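Local coordinates for protein cellulase (Uncultured bacterium, PDB 3WX5) that hydrolyses internal beta-1,4-glucosidic bonds of cellulose, as a glycoside hydrolase family 12 endoglucanase, at residues V22-G27 with N40-E46; G82-G86 with S132-Y136; M153-V159 with E170-W176. One frame throughout, in Å; residues are numbered along the deposited sequence.

Contact 1: residues V22-G27 with N40-E46; sequences VCDRWG and NNVWGAE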
ATOM      1  N   VAL A  22     -12.792   7.611  11.768  1.00 17.96           N
ATOM      2  CA  VAL A  22     -11.481   8.061  12.253  1.00 18.09           C
ATOM      3  C   VAL A  22     -11.050   9.259  11.422  1.00 19.87           C
ATOM      4  O   VAL A  22     -10.941   9.139  10.189  1.00 16.73           O
ATOM      5  CB  VAL A  22     -10.421   6.935  12.072  1.00 17.82           C
ATOM      6  CG1 VAL A  22      -9.006   7.448  12.320  1.00 16.09           C
ATOM      7  CG2 VAL A  22     -10.750   5.717  12.979  1.00 19.09           C
ATOM      8  N   CYS A  23     -10.790  10.397  12.083  1.00 20.08           N
ATOM      9  CA  CYS A  23     -10.462  11.647  11.381  1.00 20.68           C
ATOM     10  C   CYS A  23      -9.104  12.237  11.757  1.00 19.60           C
ATOM     11  O   CYS A  23      -8.647  13.199  11.116  1.00 19.54           O
ATOM     12  CB  CYS A  23     -11.554  12.720  11.576  1.00 21.75           C
ATOM     13  SG  CYS A  23     -13.241  12.236  11.094  1.00 20.53           S
ATOM     14  N   ASP A  24      -8.496  11.716  12.824  1.00 20.55           N
ATOM     15  CA  ASP A  24      -7.178  12.165  13.277  1.00 19.62           C
ATOM     16  C   ASP A  24      -6.189  11.944  12.144  1.00 19.58           C
ATOM     17  O   ASP A  24      -6.200  10.903  11.507  1.00 18.68           O
ATOM     18  CB  ASP A  24      -6.735  11.344  14.511  1.00 21.66           C
ATOM     19  CG  ASP A  24      -5.392  11.802  15.091  1.00 27.67           C
ATOM     20  OD1 ASP A  24      -4.618  12.531  14.426  1.00 35.47           O
ATOM     21  OD2 ASP A  24      -5.088  11.409  16.237  1.00 34.13           O
ATOM     22  N   ARG A  25      -5.327  12.925  11.901  1.00 20.10           N
ATOM     23  CA  ARG A  25      -4.325  12.820  10.843  1.00 20.62           C
ATOM     24  C   ARG A  25      -3.490  11.529  10.955  1.00 20.28           C
ATOM     25  O   ARG A  25      -3.222  10.867   9.942  1.00 19.04           O
ATOM     26  CB  ARG A  25      -3.466  14.095  10.822  1.00 21.72           C
ATOM     27  CG  ARG A  25      -2.007  13.918  10.564  1.00 25.49           C
ATOM     28  CD  ARG A  25      -1.358  15.284  10.313  1.00 27.89           C
ATOM     29  NE  ARG A  25      -0.474  15.220   9.154  1.00 28.57           N
ATOM     30  CZ  ARG A  25       0.609  15.966   8.981  1.00 31.82           C
ATOM     31  NH1 ARG A  25       0.913  16.927   9.846  1.00 32.38           N
ATOM     32  NH2 ARG A  25       1.367  15.782   7.910  1.00 32.83           N
ATOM     33  N   TRP A  26      -3.229  11.097  12.189  1.00 18.18           N
ATOM     34  CA  TRP A  26      -2.518   9.843  12.430  1.00 19.65           C
ATOM     35  C   TRP A  26      -3.365   8.757  13.100  1.00 18.08           C
ATOM     36  O   TRP A  26      -2.841   7.843  13.748  1.00 17.83           O
ATOM     37  CB  TRP A  26      -1.215  10.082  13.208  1.00 20.06           C
ATOM     38  CG  TRP A  26      -0.340  11.156  12.615  1.00 22.30           C
ATOM     39  CD1 TRP A  26      -0.092  12.393  13.146  1.00 26.51           C
ATOM     40  CD2 TRP A  26       0.460  11.070  11.427  1.00 23.13           C
ATOM     41  NE1 TRP A  26       0.747  13.108  12.323  1.00 25.51           N
ATOM     42  CE2 TRP A  26       1.115  12.315  11.271  1.00 26.36           C
ATOM     43  CE3 TRP A  26       0.645  10.088  10.450  1.00 25.16           C
ATOM     44  CZ2 TRP A  26       1.958  12.590  10.194  1.00 20.22           C
ATOM     45  CZ3 TRP A  26       1.477  10.375   9.366  1.00 21.78           C
ATOM     46  CH2 TRP A  26       2.174  11.584   9.289  1.00 21.50           C
ATOM     47  N   GLY A  27      -4.666   8.800  12.859  1.00 16.85           N
ATOM     48  CA  GLY A  27      -5.592   7.916  13.553  1.00 15.39           C
ATOM     49  C   GLY A  27      -5.482   6.509  12.998  1.00 17.12           C
ATOM     50  O   GLY A  27      -5.002   6.316  11.867  1.00 14.69           O
ATOM     51  N   ASN A  40      -5.520   6.237   8.976  1.00 12.62           N
ATOM     52  CA  ASN A  40      -5.986   7.387   8.217  1.00 12.35           C
ATOM     53  C   ASN A  40      -4.824   7.994   7.440  1.00 11.87           C
ATOM     54  O   ASN A  40      -4.941   8.295   6.234  1.00 12.32           O
ATOM     55  CB  ASN A  40      -6.641   8.424   9.156  1.00 12.83           C
ATOM     56  CG  ASN A  40      -7.646   9.325   8.441  1.00 13.50           C
ATOM     57  OD1 ASN A  40      -8.315   8.910   7.491  1.00 13.56           O
ATOM     58  ND2 ASN A  40      -7.793  10.561   8.939  1.00 11.92           N
ATOM     59  N   ASN A  41      -3.708   8.170   8.123  1.00 10.77           N
ATOM     60  CA  ASN A  41      -2.414   8.374   7.470  1.00 12.16           C
ATOM     61  C   ASN A  41      -2.390   9.573   6.515  1.00 13.37           C
ATOM     62  O   ASN A  41      -1.981   9.445   5.346  1.00 13.67           O
ATOM     63  CB  ASN A  41      -2.005   7.085   6.722  1.00 11.77           C
ATOM     64  CG  ASN A  41      -0.533   7.098   6.281  1.00 14.78           C
ATOM     65  OD1 ASN A  41       0.318   7.716   6.933  1.00 13.80           O
ATOM     66  ND2 ASN A  41      -0.227   6.388   5.187  1.00  9.12           N
ATOM     67  N   VAL A  42      -2.772  10.750   7.019  1.00 13.02           N
ATOM     68  CA  VAL A  42      -2.697  11.988   6.241  1.00 13.37           C
ATOM     69  C   VAL A  42      -1.279  12.575   6.356  1.00 15.20           C
ATOM     70  O   VAL A  42      -1.047  13.594   7.012  1.00 13.71           O
ATOM     71  CB  VAL A  42      -3.806  13.008   6.656  1.00 14.44           C
ATOM     72  CG1 VAL A  42      -3.878  14.186   5.640  1.00 11.52           C
ATOM     73  CG2 VAL A  42      -5.176  12.268   6.678  1.00 15.33           C
ATOM     74  N   TRP A  43      -0.327  11.903   5.705  1.00 16.26           N
ATOM     75  CA  TRP A  43       1.085  12.168   5.953  1.00 16.55           C
ATOM     76  C   TRP A  43       1.641  13.397   5.232  1.00 15.68           C
ATOM     77  O   TRP A  43       2.624  13.975   5.676  1.00 17.20           O
ATOM     78  CB  TRP A  43       1.934  10.918   5.672  1.00 16.42           C
ATOM     79  CG  TRP A  43       1.917  10.469   4.253  1.00 16.88           C
ATOM     80  CD1 TRP A  43       1.183   9.429   3.711  1.00 15.41           C
ATOM     81  CD2 TRP A  43       2.708  11.001   3.184  1.00 14.98           C
ATOM     82  NE1 TRP A  43       1.469   9.310   2.357  1.00 14.38           N
ATOM     83  CE2 TRP A  43       2.420  10.241   2.025  1.00 14.73           C
ATOM     84  CE3 TRP A  43       3.676  12.013   3.107  1.00 16.98           C
ATOM     85  CZ2 TRP A  43       3.011  10.517   0.783  1.00 14.45           C
ATOM     86  CZ3 TRP A  43       4.254  12.289   1.874  1.00 14.50           C
ATOM     87  CH2 TRP A  43       3.930  11.534   0.733  1.00 18.62           C
ATOM     88  N   GLY A  44       0.972  13.840   4.166  1.00 13.86           N
ATOM     89  CA  GLY A  44       1.523  14.844   3.278  1.00 15.37           C
ATOM     90  C   GLY A  44       0.812  16.196   3.226  1.00 14.96           C
ATOM     91  O   GLY A  44       1.124  17.022   2.363  1.00 16.22           O
ATOM     92  N   ALA A  45      -0.152  16.409   4.120  1.00 14.98           N
ATOM     93  CA  ALA A  45      -0.936  17.655   4.181  1.00 13.69           C
ATOM     94  C   ALA A  45      -1.627  17.854   5.520  1.00 15.72           C
ATOM     95  O   ALA A  45      -1.637  16.947   6.351  1.00 16.71           O
ATOM     96  CB  ALA A  45      -1.993  17.700   3.039  1.00 14.17           C
ATOM     97  N   GLU A  46      -2.257  19.013   5.689  0.50 10.68           N
ATOM     98  CA  GLU A  46      -3.013  19.300   6.901  0.50 11.59           C
ATOM     99  C   GLU A  46      -4.505  19.364   6.615  0.50  9.97           C
ATOM    100  O   GLU A  46      -5.300  19.634   7.502  0.50  8.98           O
ATOM    101  CB  GLU A  46      -2.558  20.626   7.503  0.50 10.68           C
ATOM    102  CG  GLU A  46      -1.063  20.860   7.406  0.50 15.13           C
ATOM    103  CD  GLU A  46      -0.444  21.222   8.727  0.50 25.92           C
ATOM    104  OE1 GLU A  46      -1.015  20.857   9.770  0.50 29.10           O
ATOM    105  OE2 GLU A  46       0.631  21.856   8.724  0.50 30.26           O
TER
HETATM  106  O   HOH W   1      -2.597   7.173  10.564  1.00 14.48           O

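Contact 2: residues G82-G86 with S132-Y136; sequences GCHWG and STNGY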
ATOM      1  N   GLY A  82       1.679  -6.443   9.100  1.00 13.36           N
ATOM      2  CA  GLY A  82       3.085  -6.215   9.401  1.00 13.05           C
ATOM      3  C   GLY A  82       3.326  -4.964  10.251  1.00 14.09           C
ATOM      4  O   GLY A  82       2.513  -4.635  11.128  1.00 15.97           O
ATOM      5  N   CYS A  83       4.460  -4.308  10.003  1.00 12.96           N
ATOM      6  CA  CYS A  83       4.986  -3.227  10.834  1.00 14.70           C
ATOM      7  C   CYS A  83       5.176  -1.950  10.009  1.00 16.49           C
ATOM      8  O   CYS A  83       6.045  -1.885   9.134  1.00 13.65           O
ATOM      9  CB  CYS A  83       6.317  -3.631  11.481  1.00 18.18           C
ATOM     10  SG  CYS A  83       6.255  -5.187  12.464  1.00 24.23           S
ATOM     11  N   HIS A  84       4.326  -0.966  10.298  1.00 15.04           N
ATOM     12  CA  HIS A  84       4.312   0.334   9.656  1.00 15.36           C
ATOM     13  C   HIS A  84       4.927   1.359  10.605  1.00 15.00           C
ATOM     14  O   HIS A  84       4.299   1.730  11.603  1.00 15.80           O
ATOM     15  CB  HIS A  84       2.842   0.703   9.358  1.00 15.71           C
ATOM     16  CG  HIS A  84       2.666   2.028   8.700  1.00 16.00           C
ATOM     17  ND1 HIS A  84       2.702   2.190   7.330  1.00 13.38           N
ATOM     18  CD2 HIS A  84       2.428   3.256   9.221  1.00 15.75           C
ATOM     19  CE1 HIS A  84       2.572   3.474   7.040  1.00 17.90           C
ATOM     20  NE2 HIS A  84       2.381   4.139   8.170  1.00 17.06           N
ATOM     21  N   TRP A  85       6.158   1.782  10.318  1.00 14.33           N
ATOM     22  CA  TRP A  85       6.899   2.665  11.211  1.00 16.68           C
ATOM     23  C   TRP A  85       6.860   2.161  12.658  1.00 16.91           C
ATOM     24  O   TRP A  85       6.601   2.927  13.596  1.00 17.41           O
ATOM     25  CB  TRP A  85       6.404   4.107  11.117  1.00 15.79           C
ATOM     26  CG  TRP A  85       7.065   4.895  10.012  1.00 19.78           C
ATOM     27  CD1 TRP A  85       8.152   5.725  10.122  1.00 20.01           C
ATOM     28  CD2 TRP A  85       6.700   4.901   8.629  1.00 20.53           C
ATOM     29  NE1 TRP A  85       8.469   6.254   8.899  1.00 24.97           N
ATOM     30  CE2 TRP A  85       7.601   5.757   7.962  1.00 20.99           C
ATOM     31  CE3 TRP A  85       5.734   4.226   7.884  1.00 22.10           C
ATOM     32  CZ2 TRP A  85       7.522   6.010   6.589  1.00 25.37           C
ATOM     33  CZ3 TRP A  85       5.649   4.479   6.506  1.00 27.94           C
ATOM     34  CH2 TRP A  85       6.545   5.357   5.878  1.00 28.27           C
ATOM     35  N   GLY A  86       7.117   0.866  12.823  1.00 16.54           N
ATOM     36  CA  GLY A  86       7.234   0.273  14.162  1.00 18.38           C
ATOM     37  C   GLY A  86       5.927  -0.110  14.825  1.00 20.84           C
ATOM     38  O   GLY A  86       5.934  -0.723  15.898  1.00 21.92           O
ATOM     39  N   SER A 132      11.520  -0.826  12.327  1.00 16.68           N
ATOM     40  CA  SER A 132      11.046   0.208  11.404  1.00 19.01           C
ATOM     41  C   SER A 132      10.545   1.453  12.127  1.00 21.42           C
ATOM     42  O   SER A 132       9.980   2.342  11.511  1.00 19.80           O
ATOM     43  CB  SER A 132       9.916  -0.349  10.521  1.00 17.80           C
ATOM     44  OG  SER A 132       8.844  -0.806  11.319  1.00 19.16           O
ATOM     45  N   THR A 133      10.764   1.525  13.435  1.00 22.51           N
ATOM     46  CA  THR A 133      10.273   2.656  14.198  1.00 23.30           C
ATOM     47  C   THR A 133      10.737   3.977  13.572  1.00 22.03           C
ATOM     48  O   THR A 133      10.013   4.974  13.615  1.00 24.49           O
ATOM     49  CB  THR A 133      10.750   2.594  15.657  1.00 24.94           C
ATOM     50  OG1 THR A 133      12.180   2.653  15.668  1.00 31.50           O
ATOM     51  CG2 THR A 133      10.315   1.278  16.298  1.00 21.86           C
ATOM     52  N   ASN A 134      11.906   3.980  12.947  0.50 18.95           N
ATOM     53  CA  ASN A 134      12.373   5.187  12.297  0.50 16.49           C
ATOM     54  C   ASN A 134      12.293   5.213  10.777  0.50 16.21           C
ATOM     55  O   ASN A 134      12.898   6.056  10.126  0.50 11.64           O
ATOM     56  CB  ASN A 134      13.755   5.580  12.799  0.50 18.03           C
ATOM     57  CG  ASN A 134      13.676   6.449  14.024  0.50 20.18           C
ATOM     58  OD1 ASN A 134      14.172   7.572  14.019  0.50 28.73           O
ATOM     59  ND2 ASN A 134      12.886   6.020  15.004  0.50 13.60           N
ATOM     60  N   GLY A 135      11.452   4.354  10.225  1.00 17.54           N
ATOM     61  CA  GLY A 135      11.217   4.367   8.778  1.00 17.69           C
ATOM     62  C   GLY A 135      12.169   3.446   8.029  1.00 17.73           C
ATOM     63  O   GLY A 135      12.662   2.447   8.591  1.00 18.00           O
ATOM     64  N   TYR A 136      12.309   3.695   6.728  1.00 14.20           N
ATOM     65  CA  TYR A 136      12.907   2.701   5.819  1.00 15.62           C
ATOM     66  C   TYR A 136      14.022   3.264   4.938  1.00 14.44           C
ATOM     67  O   TYR A 136      14.274   2.737   3.846  1.00 14.48           O
ATOM     68  CB  TYR A 136      11.824   2.009   4.954  1.00 13.25           C
ATOM     69  CG  TYR A 136      10.622   1.563   5.757  1.00 16.10           C
ATOM     70  CD1 TYR A 136       9.539   2.416   5.954  1.00 17.09           C
ATOM     71  CD2 TYR A 136      10.585   0.310   6.357  1.00 11.91           C
ATOM     72  CE1 TYR A 136       8.437   2.016   6.707  1.00 17.54           C
ATOM     73  CE2 TYR A 136       9.524  -0.075   7.174  1.00 13.32           C
ATOM     74  CZ  TYR A 136       8.455   0.776   7.344  1.00 17.44           C
ATOM     75  OH  TYR A 136       7.371   0.375   8.105  1.00 14.90           O
TER

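Contact 3: residues M153-V159 with E170-W176; sequences MPGGNRV and EVWFADW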
ATOM      1  N   MET A 153       1.055  10.347 -11.604  1.00 13.10           N
ATOM      2  CA  MET A 153       2.211   9.598 -12.145  1.00 12.23           C
ATOM      3  C   MET A 153       2.982   9.026 -10.946  1.00 11.13           C
ATOM      4  O   MET A 153       3.065   9.672  -9.916  1.00 10.16           O
ATOM      5  CB  MET A 153       3.157  10.544 -12.908  1.00 14.54           C
ATOM      6  CG  MET A 153       2.694  10.904 -14.323  1.00 19.34           C
ATOM      7  SD  MET A 153       2.442   9.430 -15.353  1.00 24.47           S
ATOM      8  CE  MET A 153       1.033   9.933 -16.361  1.00 23.79           C
ATOM      9  N   PRO A 154       3.571   7.827 -11.098  1.00 11.54           N
ATOM     10  CA  PRO A 154       4.560   7.334 -10.135  1.00 12.86           C
ATOM     11  C   PRO A 154       5.770   8.260 -10.050  1.00 12.00           C
ATOM     12  O   PRO A 154       6.047   9.031 -10.996  1.00 14.36           O
ATOM     13  CB  PRO A 154       4.976   5.994 -10.750  1.00 12.76           C
ATOM     14  CG  PRO A 154       3.748   5.535 -11.449  1.00 12.05           C
ATOM     15  CD  PRO A 154       3.271   6.805 -12.111  1.00 13.21           C
ATOM     16  N   GLY A 155       6.462   8.206  -8.918  1.00 10.79           N
ATOM     17  CA  GLY A 155       7.785   8.837  -8.783  1.00 10.81           C
ATOM     18  C   GLY A 155       8.791   8.299  -9.779  1.00 12.13           C
ATOM     19  O   GLY A 155       8.636   7.196 -10.306  1.00 12.68           O
ATOM     20  N   GLY A 156       9.836   9.074 -10.035  1.00 12.03           N
ATOM     21  CA  GLY A 156      10.990   8.548 -10.776  1.00 13.68           C
ATOM     22  C   GLY A 156      10.760   8.503 -12.275  1.00 15.78           C
ATOM     23  O   GLY A 156      10.078   9.364 -12.831  1.00 15.85           O
ATOM     24  N   ASN A 157      11.305   7.472 -12.917  1.00 15.14           N
ATOM     25  CA  ASN A 157      11.289   7.351 -14.365  1.00 16.23           C
ATOM     26  C   ASN A 157      10.749   5.979 -14.736  1.00 15.96           C
ATOM     27  O   ASN A 157      11.011   4.985 -14.043  1.00 14.58           O
ATOM     28  CB  ASN A 157      12.705   7.442 -14.934  1.00 16.86           C
ATOM     29  CG  ASN A 157      13.381   8.738 -14.601  1.00 21.43           C
ATOM     30  OD1 ASN A 157      14.411   8.754 -13.920  1.00 23.17           O
ATOM     31  ND2 ASN A 157      12.857   9.827 -15.143  1.00 14.30           N
ATOM     32  N   ARG A 158      10.084   5.923 -15.879  1.00 16.06           N
ATOM     33  CA  ARG A 158       9.637   4.653 -16.459  1.00 17.54           C
ATOM     34  C   ARG A 158      10.851   3.903 -16.990  1.00 17.90           C
ATOM     35  O   ARG A 158      11.584   4.432 -17.833  1.00 19.42           O
ATOM     36  CB  ARG A 158       8.667   4.943 -17.612  1.00 18.31           C
ATOM     37  CG  ARG A 158       8.387   3.745 -18.518  1.00 21.14           C
ATOM     38  CD  ARG A 158       7.337   2.859 -17.894  1.00 22.27           C
ATOM     39  NE  ARG A 158       6.848   1.796 -18.788  1.00 21.27           N
ATOM     40  CZ  ARG A 158       5.797   1.925 -19.598  1.00 21.13           C
ATOM     41  NH1 ARG A 158       5.206   3.107 -19.743  1.00 23.00           N
ATOM     42  NH2 ARG A 158       5.355   0.879 -20.287  1.00 19.23           N
ATOM     43  N   VAL A 159      11.053   2.668 -16.535  1.00 14.12           N
ATOM     44  CA  VAL A 159      12.227   1.912 -16.940  1.00 14.67           C
ATOM     45  C   VAL A 159      11.949   0.658 -17.754  1.00 16.98           C
ATOM     46  O   VAL A 159      12.869   0.116 -18.373  1.00 16.53           O
ATOM     47  CB  VAL A 159      13.147   1.562 -15.746  1.00 15.63           C
ATOM     48  CG1 VAL A 159      13.748   2.826 -15.165  1.00 15.77           C
ATOM     49  CG2 VAL A 159      12.388   0.744 -14.677  1.00 13.99           C
ATOM     50  N   GLU A 170       3.752  -1.370 -16.187  1.00  9.88           N
ATOM     51  CA  GLU A 170       4.857  -0.409 -16.285  1.00 11.36           C
ATOM     52  C   GLU A 170       5.722  -0.465 -15.055  1.00 12.28           C
ATOM     53  O   GLU A 170       5.192  -0.478 -13.947  1.00 13.07           O
ATOM     54  CB  GLU A 170       4.280   1.010 -16.377  1.00 11.09           C
ATOM     55  CG  GLU A 170       3.258   1.189 -17.519  1.00 10.17           C
ATOM     56  CD  GLU A 170       2.623   2.557 -17.515  1.00 15.82           C
ATOM     57  OE1 GLU A 170       3.062   3.404 -16.723  1.00 13.35           O
ATOM     58  OE2 GLU A 170       1.649   2.782 -18.266  1.00 16.15           O
ATOM     59  N   VAL A 171       7.050  -0.433 -15.229  1.00 11.31           N
ATOM     60  CA  VAL A 171       7.947  -0.401 -14.079  1.00 12.45           C
ATOM     61  C   VAL A 171       8.556   0.996 -13.961  1.00 12.82           C
ATOM     62  O   VAL A 171       9.078   1.529 -14.952  1.00 11.92           O
ATOM     63  CB  VAL A 171       9.076  -1.461 -14.205  1.00 12.47           C
ATOM     64  CG1 VAL A 171       9.868  -1.546 -12.933  1.00 12.91           C
ATOM     65  CG2 VAL A 171       8.482  -2.857 -14.544  1.00 11.46           C
ATOM     66  N   TRP A 172       8.360   1.628 -12.801  1.00 11.14           N
ATOM     67  CA  TRP A 172       8.906   2.976 -12.510  1.00  9.48           C
ATOM     68  C   TRP A 172       9.888   2.883 -11.375  1.00 11.45           C
ATOM     69  O   TRP A 172       9.669   2.095 -10.446  1.00  9.65           O
ATOM     70  CB  TRP A 172       7.778   3.913 -12.076  1.00  9.20           C
ATOM     71  CG  TRP A 172       6.806   4.192 -13.177  1.00  9.49           C
ATOM     72  CD1 TRP A 172       5.875   3.332 -13.713  1.00 10.11           C
ATOM     73  CD2 TRP A 172       6.716   5.400 -13.914  1.00 14.39           C
ATOM     74  NE1 TRP A 172       5.200   3.953 -14.757  1.00 13.70           N
ATOM     75  CE2 TRP A 172       5.692   5.234 -14.880  1.00 13.16           C
ATOM     76  CE3 TRP A 172       7.346   6.655 -13.794  1.00 17.13           C
ATOM     77  CZ2 TRP A 172       5.313   6.267 -15.750  1.00 18.14           C
ATOM     78  CZ3 TRP A 172       7.001   7.660 -14.678  1.00 19.90           C
ATOM     79  CH2 TRP A 172       5.980   7.469 -15.637  1.00 18.36           C
ATOM     80  N   PHE A 173      10.973   3.663 -11.438  1.00  9.22           N
ATOM     81  CA  PHE A 173      12.019   3.572 -10.418  1.00  9.82           C
ATOM     82  C   PHE A 173      12.464   4.976 -10.009  1.00 12.11           C
ATOM     83  O   PHE A 173      12.726   5.809 -10.876  1.00 11.19           O
ATOM     84  CB  PHE A 173      13.244   2.802 -10.953  1.00  9.73           C
ATOM     85  CG  PHE A 173      14.407   2.771  -9.988  1.00 10.52           C
ATOM     86  CD1 PHE A 173      14.262   2.185  -8.743  1.00 13.40           C
ATOM     87  CD2 PHE A 173      15.580   3.456 -10.271  1.00 15.56           C
ATOM     88  CE1 PHE A 173      15.298   2.192  -7.823  1.00 15.59           C
ATOM     89  CE2 PHE A 173      16.624   3.467  -9.362  1.00 16.79           C
ATOM     90  CZ  PHE A 173      16.466   2.854  -8.123  1.00 15.44           C
ATOM     91  N   ALA A 174      12.553   5.243  -8.703  1.00  9.45           N
ATOM     92  CA  ALA A 174      13.277   6.431  -8.251  1.00 10.95           C
ATOM     93  C   ALA A 174      14.327   6.051  -7.233  1.00 13.28           C
ATOM     94  O   ALA A 174      14.039   5.347  -6.269  1.00 12.93           O
ATOM     95  CB  ALA A 174      12.310   7.462  -7.624  1.00 10.82           C
ATOM     96  N   ASP A 175      15.449   6.754  -7.300  1.00 14.16           N
ATOM     97  CA  ASP A 175      16.511   6.575  -6.333  1.00 15.75           C
ATOM     98  C   ASP A 175      16.458   7.709  -5.288  1.00 15.89           C
ATOM     99  O   ASP A 175      17.029   8.787  -5.486  1.00 13.71           O
ATOM    100  CB  ASP A 175      17.848   6.546  -7.089  1.00 16.95           C
ATOM    101  CG  ASP A 175      19.024   6.374  -6.166  1.00 21.64           C
ATOM    102  OD1 ASP A 175      18.813   6.061  -4.973  1.00 17.82           O
ATOM    103  OD2 ASP A 175      20.157   6.569  -6.644  1.00 26.87           O
ATOM    104  N   TRP A 176      15.780   7.444  -4.169  1.00 13.49           N
ATOM    105  CA  TRP A 176      15.577   8.441  -3.134  1.00 12.61           C
ATOM    106  C   TRP A 176      16.344   7.994  -1.883  1.00 11.37           C
ATOM    107  O   TRP A 176      17.340   7.299  -1.997  1.00 13.33           O
ATOM    108  CB  TRP A 176      14.074   8.582  -2.833  1.00 10.68           C
ATOM    109  CG  TRP A 176      13.229   9.170  -3.971  1.00 12.00           C
ATOM    110  CD1 TRP A 176      13.650   9.970  -4.996  1.00 12.96           C
ATOM    111  CD2 TRP A 176      11.816   9.013  -4.141  1.00 12.60           C
ATOM    112  NE1 TRP A 176      12.584  10.282  -5.824  1.00 12.25           N
ATOM    113  CE2 TRP A 176      11.455   9.687  -5.329  1.00 14.27           C
ATOM    114  CE3 TRP A 176      10.848   8.263  -3.474  1.00  9.67           C
ATOM    115  CZ2 TRP A 176      10.134   9.768  -5.765  1.00 15.15           C
ATOM    116  CZ3 TRP A 176       9.542   8.299  -3.931  1.00 17.64           C
ATOM    117  CH2 TRP A 176       9.200   9.038  -5.078  1.00 16.65           C
TER
HETATM  118  O   HOH W   2      15.005   6.425 -12.226  1.00 20.12           O

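Contact 1: residues V22-G27 with N40-E46
Arg-25 drives its NE straight at the carbonyl of Val-42: NE to Val-42 O is 2.7 Å, N-H...O 172°, with the donor nearly along the C=O axis. A longer, weak bond from NH2 to Trp-43 O (3.1 Å) uses the same edge, so the guanidinium lies across two successive peptides. Ala-45 O sits over one of its faces and Trp-26 CZ2 over the other, while the Glu-46 carboxylate adds only a distant opposite charge. Arg-25 CG in turn lies over one face of the Trp-26 ring. Cutting this side chain back to an alanine would probably leave the Val-42 and Trp-43 carbonyls without their guanidinium donors and the indole of Trp-26 without the aliphatic carbon packed on its face. The backbones are tied by Val-42 N to Arg-25 O (3.0 Å) and Asn-40 N to Gly-27 O (2.9 Å). With CG anti to N (chi1 -156°), the Asn-40 amide is carried to the Asp-24 to Gly-27 turn, where ND2 meets Asp-24 O at 3.0 Å; Gly-27 N reaches that oxygen from the opposite face. Asn-40 OD1 accepts from Gln-49. A water spans Gly-27 O and Asn-41 N. Outermost, Trp-26 rests CH2 on Trp-43 CB (3.7 Å). This is a type I turn, with an Asx turn at Asp-24, docked on a neighbouring loop; both loops link the two sheets of the family 12 beta-sandwich, and the Cys-23 to Cys-50 disulfide tethers one.

Contact 2: residues G82-G86 with S132-Y136
Trp-85 and Gly-86 bring their backbone against the type I turn of Ser-132 to Gly-135, where Gly-86 CA lies 3.9 Å from Thr-133 CA. Trp-85 CA points its hydrogen at Ser-132 O, the same oxygen that closes the turn by accepting from Gly-135 N. One hydroxyl links two backbone groups: Tyr-136 OH donates to Cys-83 O (2.8 Å) and accepts from Trp-85 N (2.9 Å), bridging the polar groups on either side of His-84. Ser-132 OG, placed between N and C by chi1 of 59°, takes the next amide, Gly-86 N, at 2.8 Å. The two hydroxyls thus clasp the turn of a short hairpin, strands 83-84 and 87-88, which the Cys-83 to Cys-88 disulfide closes; the hairpin and the loop between strands 117-127 and 140-149 both adjoin the larger sheet of the family 12 sandwich. The aromatic pair is T-shaped: the Tyr-136 edge, led by CE1, meets the indole face of Trp-85, with ring planes at 81° and CE1 to Trp-85 CE3 at 3.7 Å. Gly-135 CA approaches Trp-85 NE1 to 3.3 Å, a spot where any CB would clash. Beyond the pair, Trp-125 stacks on Tyr-136 and meets Trp-85 edge-to-face, while His-84 ND1 is hydrogen-bonded to Glu-220.

Contact 3: residues M153-V159 with E170-W176
Phe-173 O is gripped by two hydrogen bonds, one from Asn-157 N (3.0 Å) and one from a water that also donates to Asn-157 OD1. Gly-156 CA adds a CA-H...O contact to the same oxygen; a side chain on this glycine would run into it. Phe-173 N returns the bond to Asn-157 O at 2.9 Å, making Asn-157 and Phe-173 a hydrogen-bonded antiparallel pair. Further along, Val-159 N meets Val-171 O at 2.8 Å. On the sheet face of Arg-158 and Trp-172, the indole is clamped from both sides. Pro-154 CG stands over the five-membered ring of Trp-172, 3.7 Å from its centroid, and Arg-158 CB covers the six-membered ring from the opposite side, each a CH-pi contact. A hydrogen bond in the ring plane further holds the indole's orientation: Trp-172 NE1 donates to the anti lone pair of Glu-170 OE1 (3.0 Å). Met-153 SD approaches the ring obliquely, near CH2, as a Met-aromatic contact. A bend at chi2 (82°) lays the Arg-158 guanidinium flat over Glu-170, centred above CG, its plane 6° from that of the carboxylate. The salt bridge from Arg-158 NH1 to Glu-170 OE1 is long (3.7 Å) and is a matter of charge alone, since the oxygen lies well out of the guanidinium plane; NE and NH2 bond instead to Ala-160 O and Thr-161 OG1. Gly-155 packs its CA against Trp-176 CZ2 (3.9 Å), while its carbonyl oxygen is buried without a partner. The whole is an antiparallel beta hairpin, strands 157-164 and 167-175, with the Pro-154, Trp-172 and Arg-158 sandwich packed on one side, at one end of the larger sheet of the family 12 sandwich.

Overall arrangement
All three contacts lie towards the periphery of the beta-sandwich, partly buried, in series along the chain and without touching one another. Contact 1 joins two connections that pass between the sheets and relies mainly on backbone carbonyls and amides, one arginine and one asparagine. Contact 2, about 17 Å from it between centres, holds two turns together through hydroxyls and an edge-to-face aromatic pair. Contact 3, some 23 Å from contact 2 by centres, alone pairs strands of a regular hairpin, with a clamped indole on one face. Each has an element in or adjoining the larger sheet; contacts 1 and 2 each carry a disulfide cysteine, whereas contact 3 depends on strand pairing and stacking.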